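Local atomic coordinates of translation initiation factor eIF2B subunit gamma (Schizosaccharomyces pombe, PDB entry 5B04), a protein that forms part of the eIF2B complex, which catalyses the exchange of GDP for GTP on the gamma subunit of initiation factor eIF2. Residues Ser150-Pro155 against Arg322-Pro327; Ala172-Val177 against Leu237-Ile242; Lys193-Ile198 against Leu233-Ser238. The protein carries 3 engineered substitutions. All coordinates share one frame; numbering follows the deposited sequence.

Interaction 1. Residues Ser150-Pro155 against Arg322-Pro327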
loop_
_atom_site.group_PDB
_atom_site.type_symbol
_atom_site.label_atom_id
_atom_site.label_comp_id
_atom_site.label_asym_id
_atom_site.label_seq_id
_atom_site.Cartn_x
_atom_site.Cartn_y
_atom_site.Cartn_z
ATOM N N SER E 150 -16.451 63.657 -10.116
ATOM C CA SER E 150 -16.430 62.198 -10.054
ATOM C C SER E 150 -16.926 61.666 -8.707
ATOM O O SER E 150 -16.165 61.589 -7.743
ATOM C CB SER E 150 -15.018 61.680 -10.332
ATOM O OG SER E 150 -14.548 62.137 -11.588
ATOM N N ILE E 151 -18.207 61.308 -8.649
ATOM C CA ILE E 151 -18.783 60.700 -7.452
ATOM C C ILE E 151 -18.701 59.184 -7.553
ATOM O O ILE E 151 -19.474 58.561 -8.278
ATOM C CB ILE E 151 -20.255 61.108 -7.242
ATOM C CG1 ILE E 151 -20.452 62.599 -7.520
ATOM C CG2 ILE E 151 -20.711 60.747 -5.835
ATOM C CD1 ILE E 151 -19.683 63.504 -6.584
ATOM N N VAL E 152 -17.769 58.587 -6.819
ATOM C CA VAL E 152 -17.478 57.171 -7.003
ATOM C C VAL E 152 -17.533 56.357 -5.711
ATOM O O VAL E 152 -16.922 56.711 -4.702
ATOM C CB VAL E 152 -16.098 56.994 -7.664
ATOM C CG1 VAL E 152 -16.157 57.472 -9.096
ATOM C CG2 VAL E 152 -15.040 57.775 -6.908
ATOM N N GLY E 153 -18.286 55.262 -5.756
ATOM C CA GLY E 153 -18.392 54.351 -4.632
ATOM C C GLY E 153 -17.665 53.058 -4.936
ATOM O O GLY E 153 -17.593 52.155 -4.101
ATOM N N LEU E 154 -17.130 52.972 -6.150
ATOM C CA LEU E 154 -16.327 51.834 -6.568
ATOM C C LEU E 154 -15.073 51.740 -5.708
ATOM O O LEU E 154 -14.277 52.678 -5.670
ATOM C CB LEU E 154 -15.953 51.958 -8.047
ATOM C CG LEU E 154 -15.207 50.800 -8.712
ATOM C CD1 LEU E 154 -16.029 49.523 -8.660
ATOM C CD2 LEU E 154 -14.854 51.155 -10.149
ATOM N N PRO E 155 -14.902 50.610 -5.002
ATOM C CA PRO E 155 -13.732 50.405 -4.141
ATOM C C PRO E 155 -12.431 50.559 -4.923
ATOM O O PRO E 155 -12.246 49.890 -5.940
ATOM C CB PRO E 155 -13.914 48.972 -3.628
ATOM C CG PRO E 155 -14.881 48.334 -4.573
ATOM C CD PRO E 155 -15.788 49.435 -5.015
ATOM N N ARG E 322 -22.660 49.200 -9.444
ATOM C CA ARG E 322 -23.338 50.331 -8.802
ATOM C C ARG E 322 -22.471 51.480 -8.340
ATOM O O ARG E 322 -21.261 51.368 -8.237
ATOM C CB ARG E 322 -24.331 49.836 -7.751
ATOM C CG ARG E 322 -25.498 49.052 -8.298
ATOM C CD ARG E 322 -26.435 48.659 -7.183
ATOM N NE ARG E 322 -27.534 47.844 -7.660
ATOM C CZ ARG E 322 -28.431 47.272 -6.871
ATOM N NH1 ARG E 322 -28.371 47.463 -5.568
ATOM N NH2 ARG E 322 -29.407 46.551 -7.389
ATOM N N ALA E 323 -23.149 52.564 -8.003
ATOM C CA ALA E 323 -22.597 53.716 -7.322
ATOM C C ALA E 323 -21.630 54.676 -7.954
ATOM O O ALA E 323 -21.308 55.662 -7.326
ATOM C CB ALA E 323 -22.035 53.209 -6.011
ATOM N N ASN E 324 -21.186 54.432 -9.180
ATOM C CA ASN E 324 -20.265 55.380 -9.797
ATOM C C ASN E 324 -20.619 56.024 -11.124
ATOM O O ASN E 324 -20.617 55.413 -12.168
ATOM C CB ASN E 324 -18.814 54.869 -9.700
ATOM C CG ASN E 324 -18.150 54.622 -11.032
ATOM O OD1 ASN E 324 -18.083 55.490 -11.876
ATOM N ND2 ASN E 324 -17.641 53.440 -11.208
ATOM N N ASN E 325 -20.784 57.318 -11.033
ATOM C CA ASN E 325 -20.865 58.254 -12.157
ATOM C C ASN E 325 -20.586 59.690 -11.711
ATOM O O ASN E 325 -20.050 59.911 -10.627
ATOM C CB ASN E 325 -22.229 58.168 -12.845
ATOM C CG ASN E 325 -22.179 57.368 -14.138
ATOM O OD1 ASN E 325 -21.151 57.327 -14.814
ATOM N ND2 ASN E 325 -23.289 56.727 -14.483
ATOM N N LEU E 326 -20.792 60.640 -12.611
ATOM C CA LEU E 326 -20.416 62.017 -12.342
ATOM C C LEU E 326 -21.474 63.011 -12.712
ATOM O O LEU E 326 -22.227 62.790 -13.640
ATOM C CB LEU E 326 -19.117 62.394 -13.043
ATOM C CG LEU E 326 -18.891 62.226 -14.536
ATOM C CD1 LEU E 326 -20.182 62.250 -15.317
ATOM C CD2 LEU E 326 -17.909 63.245 -15.083
ATOM N N PRO E 327 -21.520 64.156 -11.904
ATOM C CA PRO E 327 -22.440 65.168 -12.391
ATOM C C PRO E 327 -21.753 66.296 -13.111
ATOM O O PRO E 327 -21.220 67.186 -12.491
ATOM C CB PRO E 327 -23.022 65.710 -11.115
ATOM C CG PRO E 327 -21.869 65.837 -10.241
ATOM C CD PRO E 327 -20.953 64.716 -10.585
#
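Ile151 and Asn325 pair in a single antiparallel bridge between two loops, one following strand 142-147 and the other following strand 315-319, in the interior of the chain. The firmer of its two bonds runs from Asn325 N to Ile151 O, at 3.3 Å with an N-H...O angle of 141°. The return bond, Ile151 N to Asn325 O, is weak because it is bent, and a third, Gly153 N to Ala323 O at 3.4 Å, is weak as well. The backbone thus fixes the register loosely, and side chains fill in around it. Ile151 carries CG1 beside its own backbone N (chi1 -42°), which brings this carbon to 3.8 Å from Pro327 CD, the two side chains meeting at about a right angle. Val152 and Asn324 lie side by side and point the same way, Val152 CG1 resting 3.8 Å from Asn324 CB. The amide of Asn324 is flanked by aliphatic carbons: Val152 CG1 is 3.9 Å from OD1, and Leu154 CD2 is 3.8 Å from ND2. Farther along, Leu326 CB lies 4.0 Å from Ser150 CA. Asn325 points the other way, and its OD1 accepts a hydrogen bond from Ser238 OG, while the backbone O of Asn324 accepts one from Ser175 OG. The pair of loops is therefore wedged between layers: Ile151 packs on Tyr75 and Val152 on Trp79, both of helix 74-82, and Trp79 NE1 bonds to Leu154 O, while Asn324 rests on Val173 of strand 170-176 and on Ala240 and Ile242 of strand 230-245.

Interaction 2. Residues Ala172-Val177 against Leu237-Ile242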
loop_
_atom_site.group_PDB
_atom_site.type_symbol
_atom_site.label_atom_id
_atom_site.label_comp_id
_atom_site.label_asym_id
_atom_site.label_seq_id
_atom_site.Cartn_x
_atom_site.Cartn_y
_atom_site.Cartn_z
ATOM N N ALA E 172 -9.527 53.146 -18.294
ATOM C CA ALA E 172 -10.663 54.044 -18.129
ATOM C C ALA E 172 -11.864 53.314 -17.545
ATOM O O ALA E 172 -12.203 52.212 -17.974
ATOM C CB ALA E 172 -11.028 54.681 -19.454
ATOM N N VAL E 173 -12.507 53.938 -16.565
ATOM C CA VAL E 173 -13.671 53.348 -15.921
ATOM C C VAL E 173 -14.961 53.793 -16.599
ATOM O O VAL E 173 -15.151 54.976 -16.881
ATOM C CB VAL E 173 -13.730 53.713 -14.425
ATOM C CG1 VAL E 173 -14.932 53.058 -13.761
ATOM C CG2 VAL E 173 -12.444 53.298 -13.730
ATOM N N TYR E 174 -15.839 52.833 -16.870
ATOM C CA TYR E 174 -17.157 53.129 -17.415
ATOM C C TYR E 174 -18.230 52.565 -16.491
ATOM O O TYR E 174 -17.924 51.820 -15.561
ATOM C CB TYR E 174 -17.298 52.561 -18.827
ATOM C CG TYR E 174 -16.404 53.244 -19.837
ATOM C CD1 TYR E 174 -15.102 52.808 -20.049
ATOM C CD2 TYR E 174 -16.859 54.330 -20.573
ATOM C CE1 TYR E 174 -14.281 53.432 -20.970
ATOM C CE2 TYR E 174 -16.046 54.960 -21.494
ATOM C CZ TYR E 174 -14.759 54.507 -21.690
ATOM O OH TYR E 174 -13.946 55.132 -22.608
ATOM N N SER E 175 -19.484 52.921 -16.747
ATOM C CA SER E 175 -20.567 52.562 -15.838
ATOM C C SER E 175 -21.942 52.739 -16.475
ATOM O O SER E 175 -22.093 53.500 -17.429
ATOM C CB SER E 175 -20.474 53.406 -14.567
ATOM O OG SER E 175 -20.554 54.788 -14.870
ATOM N N PRO E 176 -22.954 52.027 -15.947
ATOM C CA PRO E 176 -24.335 52.227 -16.398
ATOM C C PRO E 176 -24.797 53.663 -16.169
ATOM O O PRO E 176 -24.578 54.210 -15.089
ATOM C CB PRO E 176 -25.136 51.253 -15.528
ATOM C CG PRO E 176 -24.154 50.214 -15.119
ATOM C CD PRO E 176 -22.848 50.931 -14.968
ATOM N N VAL E 177 -25.419 54.264 -17.178
ATOM C CA VAL E 177 -25.899 55.636 -17.067
ATOM C C VAL E 177 -27.043 55.722 -16.061
ATOM O O VAL E 177 -27.794 54.763 -15.882
ATOM C CB VAL E 177 -26.376 56.185 -18.427
ATOM C CG1 VAL E 177 -26.389 57.707 -18.413
ATOM C CG2 VAL E 177 -25.482 55.685 -19.544
ATOM N N LEU E 237 -23.238 52.744 -21.461
ATOM C CA LEU E 237 -22.140 53.152 -20.604
ATOM C C LEU E 237 -21.809 54.628 -20.759
ATOM O O LEU E 237 -21.876 55.182 -21.855
ATOM C CB LEU E 237 -20.905 52.306 -20.904
ATOM C CG LEU E 237 -21.130 50.806 -20.715
ATOM C CD1 LEU E 237 -19.876 50.027 -21.062
ATOM C CD2 LEU E 237 -21.583 50.508 -19.293
ATOM N N SER E 238 -21.463 55.256 -19.641
ATOM C CA SER E 238 -20.994 56.634 -19.636
ATOM C C SER E 238 -19.659 56.699 -18.909
ATOM O O SER E 238 -19.395 55.898 -18.011
ATOM C CB SER E 238 -22.016 57.559 -18.975
ATOM O OG SER E 238 -22.252 57.179 -17.630
ATOM N N ASP E 239 -18.814 57.646 -19.298
ATOM C CA ASP E 239 -17.496 57.769 -18.689
ATOM C C ASP E 239 -17.594 58.316 -17.269
ATOM O O ASP E 239 -18.219 59.348 -17.032
ATOM C CB ASP E 239 -16.593 58.666 -19.537
ATOM C CG ASP E 239 -15.218 58.847 -18.925
ATOM O OD1 ASP E 239 -14.682 57.867 -18.363
ATOM O OD2 ASP E 239 -14.675 59.968 -19.003
ATOM N N ALA E 240 -16.972 57.613 -16.328
ATOM C CA ALA E 240 -16.948 58.046 -14.937
ATOM C C ALA E 240 -15.783 59.000 -14.698
ATOM O O ALA E 240 -15.510 59.392 -13.562
ATOM C CB ALA E 240 -16.853 56.847 -14.010
ATOM N N HIS E 241 -15.113 59.367 -15.788
ATOM C CA HIS E 241 -13.918 60.211 -15.770
ATOM C C HIS E 241 -12.888 59.748 -14.746
ATOM O O HIS E 241 -12.179 60.561 -14.152
ATOM C CB HIS E 241 -14.282 61.672 -15.512
ATOM C CG HIS E 241 -13.294 62.651 -16.066
ATOM N ND1 HIS E 241 -12.205 63.096 -15.348
ATOM C CD2 HIS E 241 -13.233 63.272 -17.268
ATOM C CE1 HIS E 241 -11.515 63.949 -16.085
ATOM N NE2 HIS E 241 -12.118 64.072 -17.254
ATOM N N ILE E 242 -12.817 58.439 -14.536
ATOM C CA ILE E 242 -11.738 57.855 -13.758
ATOM C C ILE E 242 -10.698 57.313 -14.719
ATOM O O ILE E 242 -10.987 56.425 -15.521
ATOM C CB ILE E 242 -12.208 56.717 -12.847
ATOM C CG1 ILE E 242 -13.483 57.094 -12.099
ATOM C CG2 ILE E 242 -11.102 56.321 -11.876
ATOM C CD1 ILE E 242 -14.107 55.911 -11.405
#
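Val173 and Ile242 make the tight end of this antiparallel strand pairing. Val173 CG2, set beside its own backbone N, comes within 3.5 Å of Ile242 CB, while CG1 meets Ile242 CD1 at 3.8 Å. Val173 N donates to Ile242 O at 3.1 Å, in the carbonyl plane and at 164°, and Val173 O accepts from Ala240 N. Regular pairing would give both bonds to one residue; here they are split, because strand 230-245 is broken at His241, whose backbone angles are left-handed (phi 48°). On the N-terminal side of the break the register is regular, Tyr174 with Asp239, then Ser175 with Ser238. Ser238 N to Ser175 O is a straight, 2.9 Å bond, whereas Ser175 N to Ser238 O is weak and bent. The Tyr174 ring lies obliquely near Asp239, its CD2 4.0 Å from Asp239 CA. Toward Pro176 and Val177, both partly exposed, the fit relaxes, and Val177 CG2 only brushes Ser238 CB at 4.0 Å. The Ser175 hydroxyl bonds to Asn324 O, and that of Ser238 to Asn325 OD1. With strand 315-319 parallel on its other edge, strand 170-176 belongs to the mixed central sheet of a GT-A-type nucleotidyltransferase-like domain.

Interaction 3. Residues Lys193-Ile198 against Leu233-Ser238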
loop_
_atom_site.group_PDB
_atom_site.type_symbol
_atom_site.label_atom_id
_atom_site.label_comp_id
_atom_site.label_asym_id
_atom_site.label_seq_id
_atom_site.Cartn_x
_atom_site.Cartn_y
_atom_site.Cartn_z
ATOM N N LYS E 193 -25.140 60.909 -25.369
ATOM C CA LYS E 193 -24.933 59.471 -25.320
ATOM C C LYS E 193 -23.609 59.100 -25.976
ATOM O O LYS E 193 -23.064 59.860 -26.776
ATOM C CB LYS E 193 -26.090 58.735 -25.994
ATOM C CG LYS E 193 -26.870 57.848 -25.044
ATOM C CD LYS E 193 -27.638 56.769 -25.783
ATOM C CE LYS E 193 -28.279 55.800 -24.804
ATOM N NZ LYS E 193 -28.680 56.479 -23.541
ATOM N N GLN E 194 -23.100 57.925 -25.630
ATOM C CA GLN E 194 -21.780 57.496 -26.070
ATOM C C GLN E 194 -21.749 55.992 -26.261
ATOM O O GLN E 194 -22.374 55.263 -25.502
ATOM C CB GLN E 194 -20.726 57.920 -25.050
ATOM C CG GLN E 194 -21.212 57.808 -23.613
ATOM C CD GLN E 194 -20.192 58.292 -22.607
ATOM O OE1 GLN E 194 -20.500 59.112 -21.741
ATOM N NE2 GLN E 194 -18.972 57.777 -22.705
ATOM N N LEU E 195 -21.015 55.528 -27.266
ATOM C CA LEU E 195 -20.929 54.101 -27.546
ATOM C C LEU E 195 -19.530 53.558 -27.273
ATOM O O LEU E 195 -18.538 54.079 -27.781
ATOM C CB LEU E 195 -21.336 53.823 -28.993
ATOM C CG LEU E 195 -21.171 52.401 -29.530
ATOM C CD1 LEU E 195 -21.739 51.368 -28.586
ATOM C CD2 LEU E 195 -21.872 52.306 -30.857
ATOM N N ILE E 196 -19.465 52.501 -26.467
ATOM C CA ILE E 196 -18.194 51.912 -26.066
ATOM C C ILE E 196 -18.084 50.448 -26.482
ATOM O O ILE E 196 -18.871 49.606 -26.048
ATOM C CB ILE E 196 -17.994 52.015 -24.542
ATOM C CG1 ILE E 196 -18.003 53.480 -24.103
ATOM C CG2 ILE E 196 -16.699 51.340 -24.127
ATOM C CD1 ILE E 196 -16.990 54.337 -24.827
ATOM N N GLY E 197 -17.101 50.152 -27.326
ATOM C CA GLY E 197 -16.848 48.792 -27.759
ATOM C C GLY E 197 -15.632 48.197 -27.074
ATOM O O GLY E 197 -14.501 48.597 -27.348
ATOM N N ILE E 198 -15.862 47.243 -26.177
ATOM C CA ILE E 198 -14.775 46.618 -25.430
ATOM C C ILE E 198 -14.677 45.126 -25.726
ATOM O O ILE E 198 -15.653 44.502 -26.143
ATOM C CB ILE E 198 -14.943 46.822 -23.910
ATOM C CG1 ILE E 198 -16.317 46.329 -23.446
ATOM C CG2 ILE E 198 -14.754 48.284 -23.549
ATOM C CD1 ILE E 198 -16.287 44.989 -22.735
ATOM N N LEU E 233 -20.608 45.903 -27.947
ATOM C CA LEU E 233 -21.014 47.304 -28.044
ATOM C C LEU E 233 -21.955 47.723 -26.911
ATOM O O LEU E 233 -22.788 46.939 -26.456
ATOM C CB LEU E 233 -21.671 47.567 -29.400
ATOM C CG LEU E 233 -20.713 47.531 -30.593
ATOM C CD1 LEU E 233 -21.461 47.735 -31.902
ATOM C CD2 LEU E 233 -19.625 48.578 -30.420
ATOM N N ASN E 234 -21.812 48.974 -26.473
ATOM C CA ASN E 234 -22.532 49.509 -25.317
ATOM C C ASN E 234 -22.719 51.032 -25.370
ATOM O O ASN E 234 -21.760 51.770 -25.150
ATOM C CB ASN E 234 -21.781 49.156 -24.025
ATOM C CG ASN E 234 -22.269 47.873 -23.380
ATOM O OD1 ASN E 234 -23.326 47.846 -22.751
ATOM N ND2 ASN E 234 -21.484 46.809 -23.507
ATOM N N THR E 235 -23.929 51.515 -25.659
ATOM C CA THR E 235 -24.224 52.933 -25.424
ATOM C C THR E 235 -24.926 53.061 -24.075
ATOM O O THR E 235 -25.499 54.098 -23.746
ATOM C CB THR E 235 -25.104 53.590 -26.536
ATOM O OG1 THR E 235 -26.496 53.417 -26.238
ATOM C CG2 THR E 235 -24.782 53.039 -27.918
ATOM N N ASN E 236 -24.900 51.967 -23.319
ATOM C CA ASN E 236 -25.445 51.925 -21.970
ATOM C C ASN E 236 -24.437 52.461 -20.968
ATOM O O ASN E 236 -24.732 52.611 -19.783
ATOM C CB ASN E 236 -25.840 50.495 -21.598
ATOM C CG ASN E 236 -26.704 50.430 -20.355
ATOM O OD1 ASN E 236 -27.361 51.404 -19.986
ATOM N ND2 ASN E 236 -26.688 49.284 -19.687
ATOM N N LEU E 237 -23.238 52.744 -21.461
ATOM C CA LEU E 237 -22.140 53.152 -20.604
ATOM C C LEU E 237 -21.809 54.628 -20.759
ATOM O O LEU E 237 -21.876 55.182 -21.855
ATOM C CB LEU E 237 -20.905 52.306 -20.904
ATOM C CG LEU E 237 -21.130 50.806 -20.715
ATOM C CD1 LEU E 237 -19.876 50.027 -21.062
ATOM C CD2 LEU E 237 -21.583 50.508 -19.293
ATOM N N SER E 238 -21.463 55.256 -19.641
ATOM C CA SER E 238 -20.994 56.634 -19.636
ATOM C C SER E 238 -19.659 56.699 -18.909
ATOM O O SER E 238 -19.395 55.898 -18.011
ATOM C CB SER E 238 -22.016 57.559 -18.975
ATOM O OG SER E 238 -22.252 57.179 -17.630
#
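Ile196 lies antiparallel to Asn234 in a loose pairing, with Ile196 N bonded to Asn234 O at 2.7 Å and 162°, although the donor sits above the carbonyl plane instead of on a lone pair. Just beside this bond, Thr235 CA-H points at Gln194 O, a CH...O contact of 3.0 Å. On one side Leu195 makes apolar contacts: with CG anti to the backbone N (chi1 174°), its CD1 branch reaches Thr235 CG2 at 3.5 Å and Leu233 CB at 3.9 Å, the Leu195 and Thr235 side chains crossing at a slant. Leu233 CD2 in turn lies against Gly197 CA. Lys193 crosses Thr235 at about a right angle and meets it with its aliphatic chain: CE is 3.3 Å from Thr235 OG1. Toward Ser238 the contact is made by Gln194. Its CG lies between the backbone N and the carbonyl carbon (chi1 37°), and from there the extended chain runs alongside the other segment, CG passing 3.2 Å from Leu237 O and OE1 reaching 3.3 Å from Ser238 CA. That oxygen accepts a weak hydrogen bond from Asp239 N. On the far edge, Leu233 and Asn234 form an antiparallel ladder with a strand of the epsilon subunit, where Glu210 of that subunit accepts a bond from Thr235 N and Phe206 of the epsilon subunit packs on Leu195 and Leu233. With a loose backbone pairing, the two segments rely largely on apolar and CH...O contacts, and the same leucines and threonine also meet the epsilon subunit, making this patch part of the gamma-epsilon interface.

In the fold
Interactions 2 and 3 lie in the mixed sheet of the nucleotidyltransferase-like part of the chain, and interaction 1 joins two loops that pack against it. Interactions 2 and 3 share strand 230-245, meeting at Leu237 and Ser238, with strands 170-176 and 196-199 as its partners; their centres lie about 9 Å apart. Interaction 1 is also about 9 Å from interaction 2 but about 17 Å from interaction 3, centre to centre. Along the chain, interactions 2 and 3 both fall inside the long loop that interaction 1 closes. Asn324 and Asn325 connect it to the serines of that sheet. The series thus leads from near the middle of the chain out to the edge where a strand of the epsilon subunit continues the sheet.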